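Local coordinates for naphthalene dioxygenase large subunit (Rhodococcus sp., PDB 2B1X), which forms the large subunit of a Rieske-type non-haem iron oxygenase, pairing a [2Fe-2S] Rieske domain with a catalytic domain that holds a mononuclear iron, at residues D35-R38 / E39-G43; D168-G171 / D172-Y176; H327-G330 / P331-E335. All coordinates share one frame; numbering follows the deposited sequence.

The three contacts are local ones and follow in series along the chain. Interaction 1 lies on helix 31-40 and the residues that follow, interaction 2 bends the chain between helices 166-170 and 174-181, and interaction 3 closes the hairpin of strands 318-330 and 333-343. Interactions 2 and 3 share the catalytic domain but lie on opposite sides of the chain's centre, their own centres about 27 Å apart. Interactions 1 and 3 touch, with centres about 13 Å apart: Phe42 CZ packs 3.7 Å from Pro328 CG. Helix 31-40 and the residues after it thus pack against the hairpin end of the large antiparallel sheet. Interaction 2 stays about 7 Å from interaction 1 at the nearest atoms.

Interaction 1: D35-R38 / E39-G43; sequences DVER and ERIFG
Helix 31-40 runs into a loop here, and the i to i+4 spacing of the helix sets this local contact. Arg40 N bonds to Val36 O at 2.8 Å, a nearly straight helical bond (167°). Glu37 O then takes two donors, Ile41 N at 2.8 Å and Phe42 N at 3.2 Å. The first is tilted from the carbonyl plane, while the second lies nearly along the C=O axis. The side chains follow the same spacing. Val36 CG1 stands anti to its backbone N (chi1 171°) and runs beside the aliphatic part of Arg40, 4.1 Å from Arg40 CG. The Arg40 guanidinium goes on to Glu438 and the carbonyl of Met435. The Glu37 side chain passes obliquely by that of Ile41, with Glu37 CG 4.0 Å from Ile41 CB. The Glu37 carboxylate lies beside the Phe42 ring, their planes 88° apart, and is held by Trp203, Trp431 and Lys204. Gln386 of the second large subunit bonds to Arg38 O, so this contact also lies at a subunit interface. Arg38 NE pairs with Glu68. Arg38 NH1 bridges to Asp35 OD1 at 2.8 Å, on the anti side and somewhat out of the carboxylate plane, and the oxygen lies close to the guanidinium plane.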
ATOM      1  N   ASP A  35       4.474  18.492   7.026  1.00 12.46           N
ATOM      2  CA  ASP A  35       3.192  19.166   7.237  1.00 13.15           C
ATOM      3  C   ASP A  35       3.348  20.678   7.368  1.00 13.02           C
ATOM      4  O   ASP A  35       2.566  21.437   6.789  1.00 13.43           O
ATOM      5  CB  ASP A  35       2.466  18.632   8.481  1.00 13.36           C
ATOM      6  CG  ASP A  35       1.849  17.266   8.260  1.00 16.79           C
ATOM      7  OD1 ASP A  35       1.539  16.918   7.091  1.00 17.80           O
ATOM      8  OD2 ASP A  35       1.583  16.490   9.234  1.00 21.09           O
ATOM      9  N   VAL A  36       4.355  21.108   8.123  1.00 12.79           N
ATOM     10  CA  VAL A  36       4.637  22.537   8.289  1.00 12.51           C
ATOM     11  C   VAL A  36       5.070  23.158   6.947  1.00 11.90           C
ATOM     12  O   VAL A  36       4.551  24.216   6.528  1.00 12.00           O
ATOM     13  CB  VAL A  36       5.683  22.760   9.401  1.00 12.75           C
ATOM     14  CG1 VAL A  36       6.144  24.215   9.421  1.00 12.08           C
ATOM     15  CG2 VAL A  36       5.062  22.366  10.739  1.00 12.87           C
ATOM     16  N   GLU A  37       5.954  22.457   6.251  1.00 11.01           N
ATOM     17  CA  GLU A  37       6.447  22.878   4.932  1.00 11.02           C
ATOM     18  C   GLU A  37       5.330  23.068   3.894  1.00 11.00           C
ATOM     19  O   GLU A  37       5.366  23.990   3.071  1.00 11.56           O
ATOM     20  CB  GLU A  37       7.432  21.838   4.452  1.00 10.78           C
ATOM     21  CG  GLU A  37       8.118  22.084   3.119  1.00 12.90           C
ATOM     22  CD  GLU A  37       8.900  20.845   2.697  1.00 14.35           C
ATOM     23  OE1 GLU A  37       8.250  19.825   2.289  1.00 13.64           O
ATOM     24  OE2 GLU A  37      10.162  20.871   2.819  1.00 13.89           O
ATOM     25  N   ARG A  38       4.337  22.210   3.932  1.00 10.44           N
ATOM     26  CA  ARG A  38       3.204  22.320   3.017  1.00 11.37           C
ATOM     27  C   ARG A  38       2.572  23.700   3.119  1.00 11.39           C
ATOM     28  O   ARG A  38       2.264  24.312   2.114  1.00 11.00           O
ATOM     29  CB  ARG A  38       2.148  21.233   3.338  1.00 10.70           C
ATOM     30  CG  ARG A  38       0.866  21.320   2.531  1.00 11.74           C
ATOM     31  CD  ARG A  38      -0.240  20.332   2.988  1.00 12.68           C
ATOM     32  NE  ARG A  38       0.056  18.925   2.642  1.00 11.38           N
ATOM     33  CZ  ARG A  38       0.406  17.978   3.522  1.00 13.43           C
ATOM     34  NH1 ARG A  38       0.516  18.247   4.811  1.00 12.41           N
ATOM     35  NH2 ARG A  38       0.625  16.726   3.095  1.00 14.99           N
ATOM     36  N   GLU A  39       2.359  24.184   4.339  1.00 11.85           N
ATOM     37  CA  GLU A  39       1.813  25.521   4.497  1.00 14.01           C
ATOM     38  C   GLU A  39       2.884  26.612   4.277  1.00 14.16           C
ATOM     39  O   GLU A  39       2.673  27.583   3.523  1.00 14.23           O
ATOM     40  CB  GLU A  39       1.220  25.653   5.894  1.00 15.09           C
ATOM     41  CG  GLU A  39       0.579  27.008   6.175  1.00 21.42           C
ATOM     42  CD  GLU A  39       0.278  27.202   7.649  1.00 29.85           C
ATOM     43  OE1 GLU A  39      -0.675  26.552   8.144  1.00 34.19           O
ATOM     44  OE2 GLU A  39       1.003  27.996   8.309  1.00 35.05           O
ATOM     45  N   ARG A  40       4.024  26.466   4.945  1.00 13.60           N
ATOM     46  CA  ARG A  40       4.964  27.565   5.046  1.00 13.65           C
ATOM     47  C   ARG A  40       5.793  27.751   3.801  1.00 13.46           C
ATOM     48  O   ARG A  40       6.159  28.890   3.490  1.00 13.30           O
ATOM     49  CB  ARG A  40       5.825  27.451   6.292  1.00 14.13           C
ATOM     50  CG  ARG A  40       4.968  27.611   7.509  1.00 15.29           C
ATOM     51  CD  ARG A  40       5.601  28.232   8.679  1.00 20.35           C
ATOM     52  NE  ARG A  40       4.622  28.360   9.761  1.00 23.03           N
ATOM     53  CZ  ARG A  40       4.915  28.665  11.019  1.00 23.68           C
ATOM     54  NH1 ARG A  40       6.189  28.883  11.387  1.00 21.37           N
ATOM     55  NH2 ARG A  40       3.917  28.756  11.895  1.00 25.07           N
ATOM     56  N   ILE A  41       6.059  26.665   3.067  1.00 12.21           N
ATOM     57  CA  ILE A  41       6.686  26.820   1.747  1.00 12.85           C
ATOM     58  C   ILE A  41       5.657  26.837   0.623  1.00 12.37           C
ATOM     59  O   ILE A  41       5.546  27.828  -0.056  1.00 11.18           O
ATOM     60  CB  ILE A  41       7.799  25.751   1.475  1.00 12.85           C
ATOM     61  CG1 ILE A  41       9.146  26.243   2.024  1.00 13.71           C
ATOM     62  CG2 ILE A  41       7.977  25.531   0.013  1.00 13.47           C
ATOM     63  CD1 ILE A  41       9.302  26.092   3.482  1.00 12.88           C
ATOM     64  N   PHE A  42       4.883  25.757   0.475  1.00 12.30           N
ATOM     65  CA  PHE A  42       4.027  25.586  -0.700  1.00 12.57           C
ATOM     66  C   PHE A  42       2.768  26.434  -0.674  1.00 12.70           C
ATOM     67  O   PHE A  42       2.166  26.694  -1.724  1.00 12.86           O
ATOM     68  CB  PHE A  42       3.781  24.093  -1.012  1.00 11.78           C
ATOM     69  CG  PHE A  42       5.038  23.367  -1.443  1.00 12.55           C
ATOM     70  CD1 PHE A  42       5.706  22.502  -0.554  1.00 11.22           C
ATOM     71  CD2 PHE A  42       5.596  23.593  -2.696  1.00 11.09           C
ATOM     72  CE1 PHE A  42       6.868  21.888  -0.908  1.00 11.60           C
ATOM     73  CE2 PHE A  42       6.779  22.962  -3.085  1.00 10.23           C
ATOM     74  CZ  PHE A  42       7.427  22.109  -2.202  1.00 10.98           C
ATOM     75  N   GLY A  43       2.393  26.900   0.515  1.00 12.95           N
ATOM     76  CA  GLY A  43       1.323  27.866   0.630  1.00 13.33           C
ATOM     77  C   GLY A  43       1.741  29.319   0.444  1.00 14.37           C
ATOM     78  O   GLY A  43       0.881  30.204   0.419  1.00 14.63           O
TER

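Interaction 2: D168-G171 / D172-Y176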
ATOM      1  N   ASP A 168       9.572  40.231  -8.704  1.00 15.93           N
ATOM      2  CA  ASP A 168      10.356  40.489  -7.487  1.00 15.74           C
ATOM      3  C   ASP A 168      10.913  39.175  -6.890  1.00 14.58           C
ATOM      4  O   ASP A 168      12.064  39.102  -6.436  1.00 14.12           O
ATOM      5  CB  ASP A 168       9.504  41.235  -6.455  1.00 15.78           C
ATOM      6  CG  ASP A 168       9.335  42.739  -6.793  1.00 18.22           C
ATOM      7  OD1 ASP A 168       9.905  43.230  -7.785  1.00 18.70           O
ATOM      8  OD2 ASP A 168       8.630  43.495  -6.111  1.00 20.96           O
ATOM      9  N   TYR A 169      10.082  38.137  -6.911  1.00 13.62           N
ATOM     10  CA  TYR A 169      10.472  36.832  -6.377  1.00 13.26           C
ATOM     11  C   TYR A 169      11.647  36.218  -7.143  1.00 12.92           C
ATOM     12  O   TYR A 169      12.568  35.634  -6.546  1.00 13.23           O
ATOM     13  CB  TYR A 169       9.260  35.911  -6.417  1.00 13.10           C
ATOM     14  CG  TYR A 169       9.466  34.505  -5.894  1.00 12.93           C
ATOM     15  CD1 TYR A 169       9.434  34.239  -4.537  1.00 13.10           C
ATOM     16  CD2 TYR A 169       9.663  33.449  -6.767  1.00 11.56           C
ATOM     17  CE1 TYR A 169       9.600  32.922  -4.050  1.00 11.83           C
ATOM     18  CE2 TYR A 169       9.833  32.138  -6.292  1.00 13.93           C
ATOM     19  CZ  TYR A 169       9.787  31.891  -4.934  1.00 13.27           C
ATOM     20  OH  TYR A 169       9.920  30.602  -4.453  1.00 12.36           O
ATOM     21  N   LEU A 170      11.618  36.344  -8.461  1.00 12.49           N
ATOM     22  CA  LEU A 170      12.705  35.843  -9.277  1.00 12.56           C
ATOM     23  C   LEU A 170      13.917  36.769  -9.102  1.00 13.32           C
ATOM     24  O   LEU A 170      15.072  36.302  -8.961  1.00 12.74           O
ATOM     25  CB  LEU A 170      12.261  35.716 -10.735  1.00 12.00           C
ATOM     26  CG  LEU A 170      11.105  34.710 -10.954  1.00 13.21           C
ATOM     27  CD1 LEU A 170      10.661  34.791 -12.401  1.00 12.72           C
ATOM     28  CD2 LEU A 170      11.446  33.259 -10.559  1.00 11.76           C
ATOM     29  N   GLY A 171      13.648  38.083  -9.053  1.00 13.72           N
ATOM     30  CA  GLY A 171      14.707  39.050  -8.827  1.00 13.83           C
ATOM     31  C   GLY A 171      15.856  38.906  -9.808  1.00 14.69           C
ATOM     32  O   GLY A 171      15.648  38.846 -11.031  1.00 14.54           O
ATOM     33  N   ASP A 172      17.079  38.844  -9.272  1.00 14.99           N
ATOM     34  CA  ASP A 172      18.282  38.812 -10.085  1.00 15.57           C
ATOM     35  C   ASP A 172      18.402  37.533 -10.919  1.00 15.50           C
ATOM     36  O   ASP A 172      19.141  37.493 -11.903  1.00 14.99           O
ATOM     37  CB  ASP A 172      19.512  38.961  -9.194  1.00 16.39           C
ATOM     38  CG  ASP A 172      19.735  40.402  -8.716  1.00 19.17           C
ATOM     39  OD1 ASP A 172      19.159  41.350  -9.285  1.00 20.52           O
ATOM     40  OD2 ASP A 172      20.491  40.677  -7.756  1.00 23.09           O
ATOM     41  N   LEU A 173      17.677  36.488 -10.517  1.00 15.02           N
ATOM     42  CA  LEU A 173      17.635  35.260 -11.297  1.00 15.38           C
ATOM     43  C   LEU A 173      17.137  35.470 -12.725  1.00 14.63           C
ATOM     44  O   LEU A 173      17.545  34.741 -13.628  1.00 14.86           O
ATOM     45  CB  LEU A 173      16.790  34.207 -10.597  1.00 14.89           C
ATOM     46  CG  LEU A 173      17.179  32.733 -10.584  1.00 17.88           C
ATOM     47  CD1 LEU A 173      16.097  31.882 -11.231  1.00 16.82           C
ATOM     48  CD2 LEU A 173      18.580  32.366 -11.087  1.00 17.17           C
ATOM     49  N   LYS A 174      16.300  36.491 -12.941  1.00 14.32           N
ATOM     50  CA  LYS A 174      15.776  36.780 -14.280  1.00 14.54           C
ATOM     51  C   LYS A 174      16.868  36.910 -15.349  1.00 14.84           C
ATOM     52  O   LYS A 174      16.692  36.438 -16.477  1.00 15.31           O
ATOM     53  CB  LYS A 174      14.852  38.009 -14.270  1.00 14.06           C
ATOM     54  CG  LYS A 174      13.578  37.767 -13.416  1.00 14.78           C
ATOM     55  CD  LYS A 174      12.461  38.792 -13.688  1.00 14.93           C
ATOM     56  CE  LYS A 174      12.866  40.233 -13.342  1.00 15.80           C
ATOM     57  NZ  LYS A 174      13.408  40.306 -11.943  1.00 15.75           N
ATOM     58  N   PHE A 175      17.990  37.536 -14.988  1.00 14.53           N
ATOM     59  CA  PHE A 175      19.165  37.689 -15.864  1.00 14.82           C
ATOM     60  C   PHE A 175      19.641  36.354 -16.465  1.00 14.64           C
ATOM     61  O   PHE A 175      19.987  36.279 -17.639  1.00 15.27           O
ATOM     62  CB  PHE A 175      20.301  38.341 -15.066  1.00 14.71           C
ATOM     63  CG  PHE A 175      21.593  38.521 -15.840  1.00 15.87           C
ATOM     64  CD1 PHE A 175      22.524  37.491 -15.924  1.00 15.81           C
ATOM     65  CD2 PHE A 175      21.894  39.737 -16.443  1.00 16.07           C
ATOM     66  CE1 PHE A 175      23.710  37.670 -16.627  1.00 16.85           C
ATOM     67  CE2 PHE A 175      23.079  39.922 -17.133  1.00 16.14           C
ATOM     68  CZ  PHE A 175      23.988  38.887 -17.234  1.00 16.94           C
ATOM     69  N   TYR A 176      19.609  35.308 -15.652  1.00 14.58           N
ATOM     70  CA  TYR A 176      20.081  33.976 -16.031  1.00 14.37           C
ATOM     71  C   TYR A 176      18.986  33.161 -16.694  1.00 14.16           C
ATOM     72  O   TYR A 176      19.255  32.432 -17.631  1.00 14.77           O
ATOM     73  CB  TYR A 176      20.637  33.248 -14.795  1.00 13.23           C
ATOM     74  CG  TYR A 176      21.788  34.010 -14.193  1.00 13.25           C
ATOM     75  CD1 TYR A 176      21.610  34.810 -13.057  1.00 11.17           C
ATOM     76  CD2 TYR A 176      23.056  33.976 -14.788  1.00 12.59           C
ATOM     77  CE1 TYR A 176      22.682  35.553 -12.511  1.00 12.60           C
ATOM     78  CE2 TYR A 176      24.114  34.703 -14.259  1.00 12.68           C
ATOM     79  CZ  TYR A 176      23.937  35.486 -13.118  1.00 12.27           C
ATOM     80  OH  TYR A 176      25.013  36.237 -12.614  1.00 12.54           O
TER
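Lys174 folds back over the turn at Gly171, and this is the main side-chain contact of the link between two short helices. The polar contacts centre on one carbonyl. Gly171 O accepts Lys174 N at 3.1 Å and Lys174 NZ at 2.8 Å. The two donors come from opposite faces of the carbonyl plane, so one residue grips the oxygen with both its backbone and its side chain. Bends at chi3 and chi4 curl the lysine chain and bring the ammonium back to its own turn. NZ has a second acceptor in the carbonyl of Glu167, one turn earlier.

A backbone bond runs beside this grip. Leu173 N donates to Leu170 O at 3.0 Å; the bond is bent, with 139° at the hydrogen. Leu173 CB also lies close to that oxygen, 3.2 Å from Leu170 O. Gly171 has a positive phi (54°), and there the chain leaves the first helix. Farther on, Tyr176 N bonds to Leu173 O at 2.9 Å.

The apolar contact is small: Leu170 CB meets Lys174 CG at 3.6 Å.

The kink joins helix 166-170 to helix 174-181. Leu170 and Leu173 both rest on Val298 of strand 293-298. Leu173 also touches Leu251 of strand 250-254, while Leu170 and Lys174 pack on Tyr151 of strand 147-151.

Interaction 3: H327-G330 / P331-E335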
ATOM      1  N   HIS A 327       7.833  17.244  -7.412  1.00 11.55           N
ATOM      2  CA  HIS A 327       6.526  17.457  -6.788  1.00 12.91           C
ATOM      3  C   HIS A 327       6.369  16.737  -5.429  1.00 12.62           C
ATOM      4  O   HIS A 327       6.481  15.527  -5.364  1.00 14.26           O
ATOM      5  CB  HIS A 327       5.375  17.090  -7.737  1.00 13.27           C
ATOM      6  CG  HIS A 327       4.053  17.457  -7.181  1.00 14.30           C
ATOM      7  ND1 HIS A 327       3.109  16.510  -6.830  1.00 16.48           N
ATOM      8  CD2 HIS A 327       3.547  18.659  -6.821  1.00  9.53           C
ATOM      9  CE1 HIS A 327       2.056  17.122  -6.318  1.00 13.11           C
ATOM     10  NE2 HIS A 327       2.309  18.420  -6.277  1.00 13.55           N
ATOM     11  N   PRO A 328       6.089  17.466  -4.348  1.00 12.52           N
ATOM     12  CA  PRO A 328       5.983  16.833  -3.022  1.00 12.23           C
ATOM     13  C   PRO A 328       4.720  15.967  -2.778  1.00 12.62           C
ATOM     14  O   PRO A 328       3.554  16.455  -2.822  1.00 12.66           O
ATOM     15  CB  PRO A 328       5.976  18.035  -2.058  1.00 11.22           C
ATOM     16  CG  PRO A 328       5.317  19.121  -2.837  1.00 11.70           C
ATOM     17  CD  PRO A 328       5.853  18.930  -4.286  1.00 11.44           C
ATOM     18  N   LEU A 329       4.953  14.702  -2.450  1.00 12.11           N
ATOM     19  CA  LEU A 329       3.845  13.759  -2.239  1.00 11.81           C
ATOM     20  C   LEU A 329       3.762  13.394  -0.745  1.00 12.10           C
ATOM     21  O   LEU A 329       2.687  13.108  -0.224  1.00 12.45           O
ATOM     22  CB  LEU A 329       4.049  12.510  -3.096  1.00 11.76           C
ATOM     23  CG  LEU A 329       3.721  12.603  -4.583  1.00 12.56           C
ATOM     24  CD1 LEU A 329       3.894  11.223  -5.237  1.00 13.30           C
ATOM     25  CD2 LEU A 329       2.278  13.127  -4.780  1.00 12.85           C
ATOM     26  N   GLY A 330       4.911  13.387  -0.067  1.00 11.74           N
ATOM     27  CA  GLY A 330       4.956  13.128   1.377  1.00 10.86           C
ATOM     28  C   GLY A 330       6.413  13.318   1.813  1.00 11.04           C
ATOM     29  O   GLY A 330       7.271  13.717   0.969  1.00  9.20           O
ATOM     30  N   PRO A 331       6.692  13.085   3.094  1.00 10.22           N
ATOM     31  CA  PRO A 331       8.054  13.263   3.630  1.00 10.36           C
ATOM     32  C   PRO A 331       9.050  12.393   2.851  1.00 11.79           C
ATOM     33  O   PRO A 331      10.246  12.776   2.662  1.00 10.28           O
ATOM     34  CB  PRO A 331       7.940  12.771   5.076  1.00 10.65           C
ATOM     35  CG  PRO A 331       6.642  11.958   5.106  1.00 11.18           C
ATOM     36  CD  PRO A 331       5.727  12.615   4.119  1.00  9.93           C
ATOM     37  N   ASP A 332       8.554  11.249   2.358  1.00 11.49           N
ATOM     38  CA  ASP A 332       9.458  10.286   1.761  1.00 12.61           C
ATOM     39  C   ASP A 332       9.090   9.910   0.340  1.00 12.41           C
ATOM     40  O   ASP A 332       9.478   8.842  -0.143  1.00 12.34           O
ATOM     41  CB  ASP A 332       9.567   9.028   2.638  1.00 12.30           C
ATOM     42  CG  ASP A 332       8.248   8.407   2.901  1.00 16.66           C
ATOM     43  OD1 ASP A 332       7.226   8.878   2.323  1.00 18.09           O
ATOM     44  OD2 ASP A 332       8.140   7.465   3.723  1.00 21.89           O
ATOM     45  N   LYS A 333       8.369  10.799  -0.341  1.00 12.48           N
ATOM     46  CA  LYS A 333       7.853  10.479  -1.654  1.00 13.53           C
ATOM     47  C   LYS A 333       7.699  11.718  -2.541  1.00 12.26           C
ATOM     48  O   LYS A 333       7.302  12.771  -2.085  1.00 11.02           O
ATOM     49  CB  LYS A 333       6.513   9.756  -1.480  1.00 14.35           C
ATOM     50  CG  LYS A 333       6.026   8.969  -2.710  1.00 19.31           C
ATOM     51  CD  LYS A 333       4.655   8.315  -2.423  1.00 25.41           C
ATOM     52  CE  LYS A 333       4.017   7.730  -3.676  1.00 29.20           C
ATOM     53  NZ  LYS A 333       2.697   6.977  -3.395  1.00 35.55           N
ATOM     54  N   MET A 334       8.085  11.618  -3.806  1.00 11.57           N
ATOM     55  CA  MET A 334       7.825  12.730  -4.697  1.00 11.39           C
ATOM     56  C   MET A 334       7.409  12.218  -6.067  1.00 11.51           C
ATOM     57  O   MET A 334       7.634  11.043  -6.378  1.00 11.11           O
ATOM     58  CB  MET A 334       9.065  13.640  -4.763  1.00 12.02           C
ATOM     59  CG  MET A 334      10.283  12.978  -5.488  1.00 13.78           C
ATOM     60  SD  MET A 334      11.439  14.236  -6.118  1.00 15.16           S
ATOM     61  CE  MET A 334      12.998  13.380  -5.855  1.00 13.16           C
ATOM     62  N   GLU A 335       6.821  13.095  -6.880  1.00 10.81           N
ATOM     63  CA  GLU A 335       6.527  12.768  -8.287  1.00 11.41           C
ATOM     64  C   GLU A 335       7.378  13.717  -9.118  1.00 11.67           C
ATOM     65  O   GLU A 335       7.280  14.931  -8.932  1.00 11.91           O
ATOM     66  CB  GLU A 335       5.035  12.946  -8.608  1.00 10.44           C
ATOM     67  CG  GLU A 335       4.608  12.672 -10.064  1.00 13.71           C
ATOM     68  CD  GLU A 335       3.085  12.714 -10.262  1.00 17.44           C
ATOM     69  OE1 GLU A 335       2.321  12.641  -9.273  1.00 19.76           O
ATOM     70  OE2 GLU A 335       2.617  12.811 -11.401  1.00 20.08           O
TER
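Pro331 follows Gly330 in a type I turn, Gly330 to Lys333, that closes a beta hairpin with a classic bulge. The Pro331 carbonyl is bonded by Asn202. Asp332 takes the next corner and points its CB away from the strand. Lys333 N closes the turn with a weak bond to Gly330 O, 3.4 Å long. Its own carbonyl makes the bulge: Lys333 O accepts Leu329 N at 3.1 Å and Gly330 N at 3.2 Å, both from the same face of its plane. The lysine chain is extended, and Leu329 CD1 lies across it, 3.8 Å from Lys333 CE. Beyond the bulge Met334 and Pro328 form a non-hydrogen-bonded pair. Met334 CB lies 3.3 Å from His327 O, and the end of the side chain leads away from the first strand. Glu335 and His327 form the hydrogen-bonded pair next to it. Glu335 N reaches His327 O in the carbonyl plane at 2.9 Å, and His327 N returns to Glu335 O at 2.8 Å. Glu335 CB sits at the edge of the imidazole. The Glu335 carboxylate bridges to Arg196 and also meets Thr162 of the small subunit.

The hairpin lies between strands 188-199 and 302-309 of the large antiparallel sheet. Met334 touches Trp376 of helix 369-382, and Pro328 and Pro331 pack on His34 of helix 31-40.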